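Local atomic coordinates of ribosomal protein uL16 3-hydroxylase (Escherichia coli, PDB entry 4CCL), a protein that hydroxylates an arginine of ribosomal protein uL16 at its C-3 position, using iron(II), 2-oxoglutarate and molecular oxygen, and so regulates growth. Residues Lys19-Leu24 / Trp142-Lys147; Leu7-Phe12 / Arg98-Leu103; Gly307-Leu312 / Tyr319-Lys324. All coordinates share one frame; numbering follows the deposited sequence.

Interaction 1. Residues Lys19-Leu24 / Trp142-Lys147; sequences KRPVVL and WRVGEK
Arg-20 and Glu-146 meet in a two-pronged salt bridge, the guanidinium offering NH1 and NH2 end-on to the two carboxylate oxygens. The bond from Arg-20 NH2 to Glu-146 OE1 is 2.9 Å long and nearly straight (169°); it lies in the guanidinium plane and uses the syn lone pair. Its companion, Arg-20 NH1 to Glu-146 OE2 at 3.0 Å, is more bent and tilted out of both planes, because the two flat groups are twisted 32° against each other. The arginine reaches this position by folding at chi2 and chi3, both near -60°, which swings its end across to the glutamate.

The carboxylate of Glu-146 is steadied in turn by its own neighbour: OE2 also accepts a bond from Lys-147 N (2.9 Å), on the anti side and tilted from the carboxylate plane, so two donors grip one oxygen and probably limit the carboxylate's rotation.

Beside the salt bridge the contact turns apolar: Pro-21 CG rests against Val-144 CG1 at 4.2 Å, each residue directing its CB toward the other segment. Phe-185 touches Arg-20, Pro-21 and Glu-146, and the side chain of Val-144 comes within about 4 Å of that of His-187, an iron ligand. Strand 22-24, at one margin of the large antiparallel sheet, pairs with strand 178-181, whereas 140-145 is the middle strand of the small sheet, between 167-173 and 187-191; the contact thus spans the two sheets of the JmjC barrel.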
# COMPACT_ATOMS: atom_id res chain seq x y z
N LYS B 19 -23.54 -18.30 -10.41
CA LYS B 19 -23.44 -19.73 -10.68
C LYS B 19 -23.50 -20.06 -12.17
O LYS B 19 -22.51 -20.48 -12.77
CB LYS B 19 -24.54 -20.50 -9.93
CG LYS B 19 -24.57 -20.22 -8.44
CD LYS B 19 -25.72 -20.94 -7.77
CE LYS B 19 -25.99 -20.35 -6.39
NZ LYS B 19 -26.53 -18.96 -6.48
N ARG B 20 -24.68 -19.85 -12.77
CA ARG B 20 -24.93 -20.22 -14.15
C ARG B 20 -25.58 -19.07 -14.91
O ARG B 20 -26.37 -18.32 -14.34
CB ARG B 20 -25.85 -21.44 -14.22
CG ARG B 20 -25.39 -22.63 -13.39
CD ARG B 20 -24.04 -23.15 -13.86
NE ARG B 20 -24.10 -23.69 -15.21
CZ ARG B 20 -23.03 -24.07 -15.91
NH1 ARG B 20 -21.82 -23.96 -15.38
NH2 ARG B 20 -23.17 -24.55 -17.13
N PRO B 21 -25.26 -18.94 -16.20
CA PRO B 21 -25.90 -17.93 -17.04
C PRO B 21 -27.31 -18.32 -17.47
O PRO B 21 -27.63 -19.50 -17.55
CB PRO B 21 -24.99 -17.84 -18.26
CG PRO B 21 -24.37 -19.19 -18.35
CD PRO B 21 -24.19 -19.65 -16.93
N VAL B 22 -28.15 -17.32 -17.73
CA VAL B 22 -29.48 -17.58 -18.27
C VAL B 22 -29.88 -16.55 -19.31
O VAL B 22 -29.36 -15.44 -19.33
CB VAL B 22 -30.58 -17.58 -17.18
CG1 VAL B 22 -31.29 -18.93 -17.14
CG2 VAL B 22 -30.02 -17.21 -15.82
N VAL B 23 -30.79 -16.94 -20.19
CA VAL B 23 -31.50 -15.98 -21.01
C VAL B 23 -32.86 -15.79 -20.37
O VAL B 23 -33.63 -16.74 -20.25
CB VAL B 23 -31.69 -16.47 -22.45
CG1 VAL B 23 -32.54 -15.47 -23.23
CG2 VAL B 23 -30.35 -16.66 -23.13
N LEU B 24 -33.14 -14.56 -19.95
CA LEU B 24 -34.44 -14.28 -19.37
C LEU B 24 -35.25 -13.62 -20.47
O LEU B 24 -34.99 -12.48 -20.86
CB LEU B 24 -34.29 -13.33 -18.18
CG LEU B 24 -33.23 -13.72 -17.15
CD1 LEU B 24 -32.89 -12.55 -16.25
CD2 LEU B 24 -33.68 -14.92 -16.32
N TRP B 142 -26.44 -13.85 -29.42
CA TRP B 142 -25.59 -13.99 -28.25
C TRP B 142 -25.22 -15.45 -28.01
O TRP B 142 -26.07 -16.36 -28.12
CB TRP B 142 -26.25 -13.40 -27.01
CG TRP B 142 -25.98 -11.94 -26.85
CD1 TRP B 142 -26.83 -10.92 -27.14
CD2 TRP B 142 -24.76 -11.34 -26.38
NE1 TRP B 142 -26.22 -9.71 -26.87
CE2 TRP B 142 -24.97 -9.94 -26.42
CE3 TRP B 142 -23.54 -11.85 -25.95
CZ2 TRP B 142 -23.96 -9.05 -26.02
CZ3 TRP B 142 -22.56 -10.95 -25.56
CH2 TRP B 142 -22.78 -9.57 -25.60
N ARG B 143 -23.95 -15.65 -27.69
CA ARG B 143 -23.38 -16.96 -27.45
C ARG B 143 -22.59 -16.95 -26.15
O ARG B 143 -21.82 -16.03 -25.89
CB ARG B 143 -22.48 -17.38 -28.62
CG ARG B 143 -23.22 -17.50 -29.95
CD ARG B 143 -22.28 -17.84 -31.10
NE ARG B 143 -21.68 -19.17 -30.94
CZ ARG B 143 -20.42 -19.38 -30.57
NH1 ARG B 143 -19.62 -18.36 -30.31
NH2 ARG B 143 -19.97 -20.62 -30.45
N VAL B 144 -22.81 -17.96 -25.32
CA VAL B 144 -22.07 -18.12 -24.08
C VAL B 144 -21.52 -19.54 -23.99
O VAL B 144 -22.26 -20.51 -24.19
CB VAL B 144 -22.96 -17.86 -22.84
CG1 VAL B 144 -22.10 -17.79 -21.59
CG2 VAL B 144 -23.76 -16.58 -23.01
N GLY B 145 -20.23 -19.66 -23.70
CA GLY B 145 -19.61 -20.96 -23.56
C GLY B 145 -19.52 -21.40 -22.12
O GLY B 145 -19.78 -20.62 -21.20
N GLU B 146 -19.14 -22.66 -21.91
CA GLU B 146 -18.95 -23.18 -20.57
C GLU B 146 -17.77 -22.47 -19.92
O GLU B 146 -16.90 -21.93 -20.62
CB GLU B 146 -18.72 -24.70 -20.62
CG GLU B 146 -18.72 -25.38 -19.26
CD GLU B 146 -19.94 -25.06 -18.43
OE1 GLU B 146 -20.99 -25.71 -18.62
OE2 GLU B 146 -19.86 -24.14 -17.58
N LYS B 147 -17.71 -22.48 -18.60
CA LYS B 147 -16.68 -21.74 -17.89
C LYS B 147 -15.50 -22.68 -17.69
O LYS B 147 -15.57 -23.65 -16.93
CB LYS B 147 -17.22 -21.28 -16.54
CG LYS B 147 -16.20 -20.73 -15.57
CD LYS B 147 -16.80 -20.68 -14.17
CE LYS B 147 -16.02 -19.79 -13.22
NZ LYS B 147 -16.73 -19.68 -11.92

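Interaction 2. Residues Leu7-Phe12 / Arg98-Leu103; sequences LNWPDF and RPFREL
Glu-102 lays the aliphatic part of its side chain flat over the indole of Trp-9. Starting at the backbone, Glu-102 CB sits 3.4 Å above the plane of the Trp-9 ring system, over its centre and nearest to CD2 and CE2. One bond further out, Glu-102 CG makes a CH-pi contact with the five-membered ring, 3.4 Å from the Trp-9 centroid and only 8° off the normal. The chain then bends at chi2 (-68°), which turns the carboxylate off the indole, its plane inclined 36° to the ring.

The six-membered ring of Trp-9 takes the other neighbours. Trp-9 CZ3 packs on Leu-103 CG at 3.9 Å, and Trp-9 CH2 reaches Phe-100 CD1 at 4.2 Å, the phenylalanine atom lying near the indole plane, at its edge. Within its own segment, Leu-7 CD2 backs the face opposite Glu-102.

Trp-9 opens helix 9-15, and its indole packs this first turn against the loop that leads into strand 108-116 of the JmjC double-stranded beta-helix. An alanine at Trp-9 is likely to leave a gap between this helix and the loop, stripping the methylenes of Glu-102 and one flank of Leu-103 of their partner.

Phe-100 and Phe-12 both continue inward to the ring of Phe-132, and Phe-12 also meets Tyr-180 edge-to-face. A water links the segments, accepting a weak bond from Trp-9 NE1 and donating to Pro-99 O.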
# COMPACT_ATOMS: atom_id res chain seq x y z
N LEU B 7 -38.69 -10.82 -13.82
CA LEU B 7 -37.89 -11.90 -13.25
C LEU B 7 -38.46 -12.40 -11.93
O LEU B 7 -39.01 -11.63 -11.15
CB LEU B 7 -36.44 -11.42 -13.07
CG LEU B 7 -35.35 -12.36 -12.55
CD1 LEU B 7 -35.40 -13.71 -13.25
CD2 LEU B 7 -33.98 -11.72 -12.73
N ASN B 8 -38.33 -13.70 -11.69
CA ASN B 8 -38.66 -14.27 -10.39
C ASN B 8 -37.36 -14.27 -9.62
O ASN B 8 -36.44 -15.03 -9.93
CB ASN B 8 -39.20 -15.69 -10.57
CG ASN B 8 -39.51 -16.39 -9.25
OD1 ASN B 8 -39.47 -15.78 -8.19
ND2 ASN B 8 -39.82 -17.68 -9.33
N TRP B 9 -37.28 -13.39 -8.62
CA TRP B 9 -36.03 -13.14 -7.90
C TRP B 9 -35.51 -14.26 -6.99
O TRP B 9 -34.32 -14.57 -7.04
CB TRP B 9 -36.05 -11.78 -7.19
CG TRP B 9 -35.76 -10.62 -8.12
CD1 TRP B 9 -36.67 -9.76 -8.66
CD2 TRP B 9 -34.48 -10.20 -8.61
NE1 TRP B 9 -36.04 -8.83 -9.46
CE2 TRP B 9 -34.69 -9.08 -9.44
CE3 TRP B 9 -33.17 -10.66 -8.42
CZ2 TRP B 9 -33.65 -8.42 -10.08
CZ3 TRP B 9 -32.14 -10.00 -9.06
CH2 TRP B 9 -32.38 -8.89 -9.88
N PRO B 10 -36.37 -14.83 -6.12
CA PRO B 10 -35.86 -15.89 -5.24
C PRO B 10 -35.24 -17.05 -6.03
O PRO B 10 -34.14 -17.50 -5.71
CB PRO B 10 -37.11 -16.37 -4.52
CG PRO B 10 -37.99 -15.18 -4.48
CD PRO B 10 -37.75 -14.45 -5.77
N ASP B 11 -35.94 -17.48 -7.08
CA ASP B 11 -35.47 -18.56 -7.93
C ASP B 11 -34.14 -18.22 -8.60
O ASP B 11 -33.26 -19.08 -8.71
CB ASP B 11 -36.51 -18.91 -8.99
CG ASP B 11 -35.97 -19.86 -10.04
OD1 ASP B 11 -35.73 -21.04 -9.70
OD2 ASP B 11 -35.78 -19.43 -11.20
N PHE B 12 -34.01 -16.98 -9.04
CA PHE B 12 -32.81 -16.53 -9.74
C PHE B 12 -31.62 -16.50 -8.81
O PHE B 12 -30.56 -17.05 -9.11
CB PHE B 12 -33.03 -15.15 -10.36
CG PHE B 12 -31.80 -14.57 -10.98
CD1 PHE B 12 -31.43 -14.92 -12.27
CD2 PHE B 12 -31.01 -13.67 -10.28
CE1 PHE B 12 -30.30 -14.38 -12.85
CE2 PHE B 12 -29.88 -13.13 -10.86
CZ PHE B 12 -29.52 -13.48 -12.14
N ARG B 98 -32.87 0.86 -11.50
CA ARG B 98 -33.79 0.64 -10.37
C ARG B 98 -34.33 -0.79 -10.14
O ARG B 98 -34.38 -1.24 -9.00
CB ARG B 98 -34.94 1.66 -10.40
CG ARG B 98 -34.58 3.03 -9.84
CD ARG B 98 -35.79 3.94 -9.73
NE ARG B 98 -36.15 4.56 -11.00
CZ ARG B 98 -37.37 4.54 -11.54
NH1 ARG B 98 -38.36 3.92 -10.91
NH2 ARG B 98 -37.60 5.14 -12.70
N PRO B 99 -34.76 -1.49 -11.21
CA PRO B 99 -35.26 -2.86 -11.00
C PRO B 99 -34.24 -3.83 -10.39
O PRO B 99 -34.63 -4.87 -9.87
CB PRO B 99 -35.65 -3.31 -12.41
CG PRO B 99 -35.95 -2.06 -13.13
CD PRO B 99 -35.00 -1.04 -12.59
N PHE B 100 -32.96 -3.49 -10.47
CA PHE B 100 -31.90 -4.41 -10.04
C PHE B 100 -31.50 -4.24 -8.57
O PHE B 100 -30.54 -4.85 -8.11
CB PHE B 100 -30.70 -4.32 -10.97
CG PHE B 100 -31.00 -4.81 -12.37
CD1 PHE B 100 -30.92 -6.15 -12.68
CD2 PHE B 100 -31.37 -3.91 -13.36
CE1 PHE B 100 -31.20 -6.60 -13.96
CE2 PHE B 100 -31.65 -4.35 -14.63
CZ PHE B 100 -31.56 -5.70 -14.94
N ARG B 101 -32.23 -3.39 -7.86
CA ARG B 101 -31.99 -3.17 -6.44
C ARG B 101 -32.28 -4.39 -5.57
O ARG B 101 -31.99 -4.39 -4.37
CB ARG B 101 -32.77 -1.95 -5.94
CG ARG B 101 -32.30 -0.65 -6.56
CD ARG B 101 -32.33 0.50 -5.57
NE ARG B 101 -31.31 1.56 -5.70
CZ ARG B 101 -30.70 1.98 -6.81
NH1 ARG B 101 -30.95 1.46 -8.01
NH2 ARG B 101 -29.82 2.96 -6.72
N GLU B 102 -32.85 -5.43 -6.17
CA GLU B 102 -32.97 -6.73 -5.50
C GLU B 102 -31.59 -7.32 -5.20
O GLU B 102 -31.46 -8.27 -4.42
CB GLU B 102 -33.80 -7.70 -6.35
CG GLU B 102 -35.25 -7.28 -6.51
CD GLU B 102 -36.03 -7.38 -5.22
OE1 GLU B 102 -35.57 -8.07 -4.28
OE2 GLU B 102 -37.12 -6.76 -5.13
N LEU B 103 -30.57 -6.74 -5.81
CA LEU B 103 -29.17 -7.07 -5.54
C LEU B 103 -28.56 -5.83 -4.90
O LEU B 103 -29.01 -4.71 -5.14
CB LEU B 103 -28.45 -7.41 -6.85
CG LEU B 103 -28.80 -8.76 -7.49
CD1 LEU B 103 -28.39 -8.79 -8.96
CD2 LEU B 103 -28.14 -9.89 -6.73
O HOH W 1 -37.00 -5.68 -9.98

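Interaction 3. Residues Gly307-Leu312 / Tyr319-Lys324; sequences GGLRVL and YANGEK
The phenol ring of Tyr-319 presents an edge to the backbone of Leu-312: Leu-312 O lies near the ring plane, 3.8 Å from Tyr-319 CD1. Beyond this pair the side chain of Tyr-319 also touches Gln-266 in helix 263-272 and Ser-273 just after it. Leu-312 and Tyr-319 belong to an antiparallel beta hairpin, strands 311-314 and 317-320, in the winged-helix part of the enzyme.

They form a hydrogen-bonded pair, with Leu-312 N to Tyr-319 O and Tyr-319 N to Leu-312 O both 2.9 Å long. Next along comes the non-hydrogen-bonded pair Val-311 and Ala-320, whose side chains occupy the other face of the sheet and meet at 4.2 Å between Val-311 CG2 and Ala-320 CB. The ladder closes with Asn-321 N donating to Arg-310 O at 3.2 Å, almost in line with the carbonyl.

There the second strand turns away. A type I' turn from Ala-320 to Glu-323 carries the chain into strand 323-325, with Asn-321 and Gly-322, a classic sequence for this turn, both at positive phi. The buried guanidinium of Arg-310 bonds to the carbonyls of Trp-106 and Ile-108, in the JmjC region, and of Ile-272, at the end of helix 263-272, joining the hairpin to both. Leu-309 holds CG anti to its own nitrogen (chi1 -170°), which brings its CD1 to within 3.7 Å of Asn-321 CB, while Asn-321 ND2 bonds to the hydroxyl OH of Tyr-368.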
# COMPACT_ATOMS: atom_id res chain seq x y z
N GLY B 307 -26.98 11.00 -10.95
CA GLY B 307 -26.92 9.67 -11.53
C GLY B 307 -25.57 9.01 -11.36
O GLY B 307 -24.54 9.59 -11.73
N GLY B 308 -25.56 7.81 -10.80
CA GLY B 308 -24.33 7.06 -10.61
C GLY B 308 -23.66 7.30 -9.28
O GLY B 308 -22.70 6.61 -8.93
N LEU B 309 -24.15 8.28 -8.53
CA LEU B 309 -23.57 8.59 -7.22
C LEU B 309 -23.92 7.49 -6.23
O LEU B 309 -25.09 7.15 -6.06
CB LEU B 309 -24.07 9.94 -6.71
CG LEU B 309 -23.34 10.46 -5.46
CD1 LEU B 309 -22.34 11.55 -5.83
CD2 LEU B 309 -24.32 10.96 -4.41
N ARG B 310 -22.90 6.95 -5.57
CA ARG B 310 -23.10 5.83 -4.66
C ARG B 310 -23.25 6.28 -3.21
O ARG B 310 -22.40 6.98 -2.67
CB ARG B 310 -21.94 4.83 -4.82
CG ARG B 310 -21.85 4.25 -6.22
CD ARG B 310 -20.48 3.66 -6.54
NE ARG B 310 -20.15 2.51 -5.71
CZ ARG B 310 -20.65 1.29 -5.89
NH1 ARG B 310 -21.51 1.06 -6.88
NH2 ARG B 310 -20.29 0.29 -5.09
N VAL B 311 -24.35 5.86 -2.59
CA VAL B 311 -24.61 6.16 -1.19
C VAL B 311 -24.84 4.85 -0.45
O VAL B 311 -25.81 4.14 -0.71
CB VAL B 311 -25.83 7.07 -1.02
CG1 VAL B 311 -25.95 7.53 0.42
CG2 VAL B 311 -25.74 8.26 -1.96
N LEU B 312 -23.94 4.53 0.48
CA LEU B 312 -23.97 3.21 1.12
C LEU B 312 -23.92 3.31 2.64
O LEU B 312 -23.22 4.14 3.19
CB LEU B 312 -22.80 2.37 0.62
CG LEU B 312 -22.77 2.19 -0.90
CD1 LEU B 312 -21.44 1.62 -1.36
CD2 LEU B 312 -23.93 1.31 -1.36
N TYR B 319 -22.05 6.73 3.58
CA TYR B 319 -20.97 7.22 2.75
C TYR B 319 -21.47 7.59 1.36
O TYR B 319 -22.05 6.76 0.66
CB TYR B 319 -19.85 6.17 2.64
CG TYR B 319 -19.26 5.77 3.97
CD1 TYR B 319 -19.84 4.77 4.73
CD2 TYR B 319 -18.12 6.40 4.46
CE1 TYR B 319 -19.30 4.40 5.95
CE2 TYR B 319 -17.57 6.03 5.68
CZ TYR B 319 -18.17 5.03 6.42
OH TYR B 319 -17.63 4.66 7.63
N ALA B 320 -21.26 8.84 0.98
CA ALA B 320 -21.63 9.31 -0.35
C ALA B 320 -20.39 9.76 -1.11
O ALA B 320 -19.77 10.77 -0.76
CB ALA B 320 -22.63 10.45 -0.25
N ASN B 321 -20.04 9.01 -2.16
CA ASN B 321 -18.92 9.36 -3.04
C ASN B 321 -17.61 9.59 -2.29
O ASN B 321 -16.92 10.58 -2.51
CB ASN B 321 -19.30 10.55 -3.93
CG ASN B 321 -18.27 10.84 -5.00
OD1 ASN B 321 -18.01 10.02 -5.88
ND2 ASN B 321 -17.68 12.03 -4.95
N GLY B 322 -17.28 8.68 -1.38
CA GLY B 322 -16.03 8.75 -0.65
C GLY B 322 -16.09 9.48 0.67
O GLY B 322 -15.22 9.32 1.52
N GLU B 323 -17.13 10.29 0.86
CA GLU B 323 -17.25 11.11 2.06
C GLU B 323 -18.23 10.53 3.07
O GLU B 323 -19.37 10.18 2.72
CB GLU B 323 -17.64 12.54 1.69
CG GLU B 323 -16.64 13.24 0.80
CD GLU B 323 -17.28 14.30 -0.07
OE1 GLU B 323 -18.46 14.64 0.18
OE2 GLU B 323 -16.61 14.78 -1.01
N LYS B 324 -17.79 10.44 4.32
CA LYS B 324 -18.63 9.93 5.39
C LYS B 324 -19.60 10.99 5.87
O LYS B 324 -19.19 12.09 6.25
CB LYS B 324 -17.76 9.46 6.56
CG LYS B 324 -18.53 9.01 7.78
CD LYS B 324 -17.59 8.75 8.95
CE LYS B 324 -18.34 8.64 10.27
NZ LYS B 324 -17.42 8.82 11.44

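How the interactions relate
Interactions 1 and 2 share a neighbourhood: helix 9-15 and strand 22-24 follow each other in the chain, and the contacts touch directly, Leu-24 CD2 lying 3.7 Å from Leu-7 CD1. Both fasten the N-terminal region to the JmjC barrel and both are partly buried, yet the first relies on an exposed arginine's salt bridge, the second on CH-pi and apolar packing round an indole. Interaction 3 is different in kind, a buried hairpin held by backbone bonds between close neighbours in sequence. It stands apart from interaction 1, with centres about 32 Å distant, but its nearest atoms come within about 6 Å of those of interaction 2, where the winged-helix part approaches the barrel.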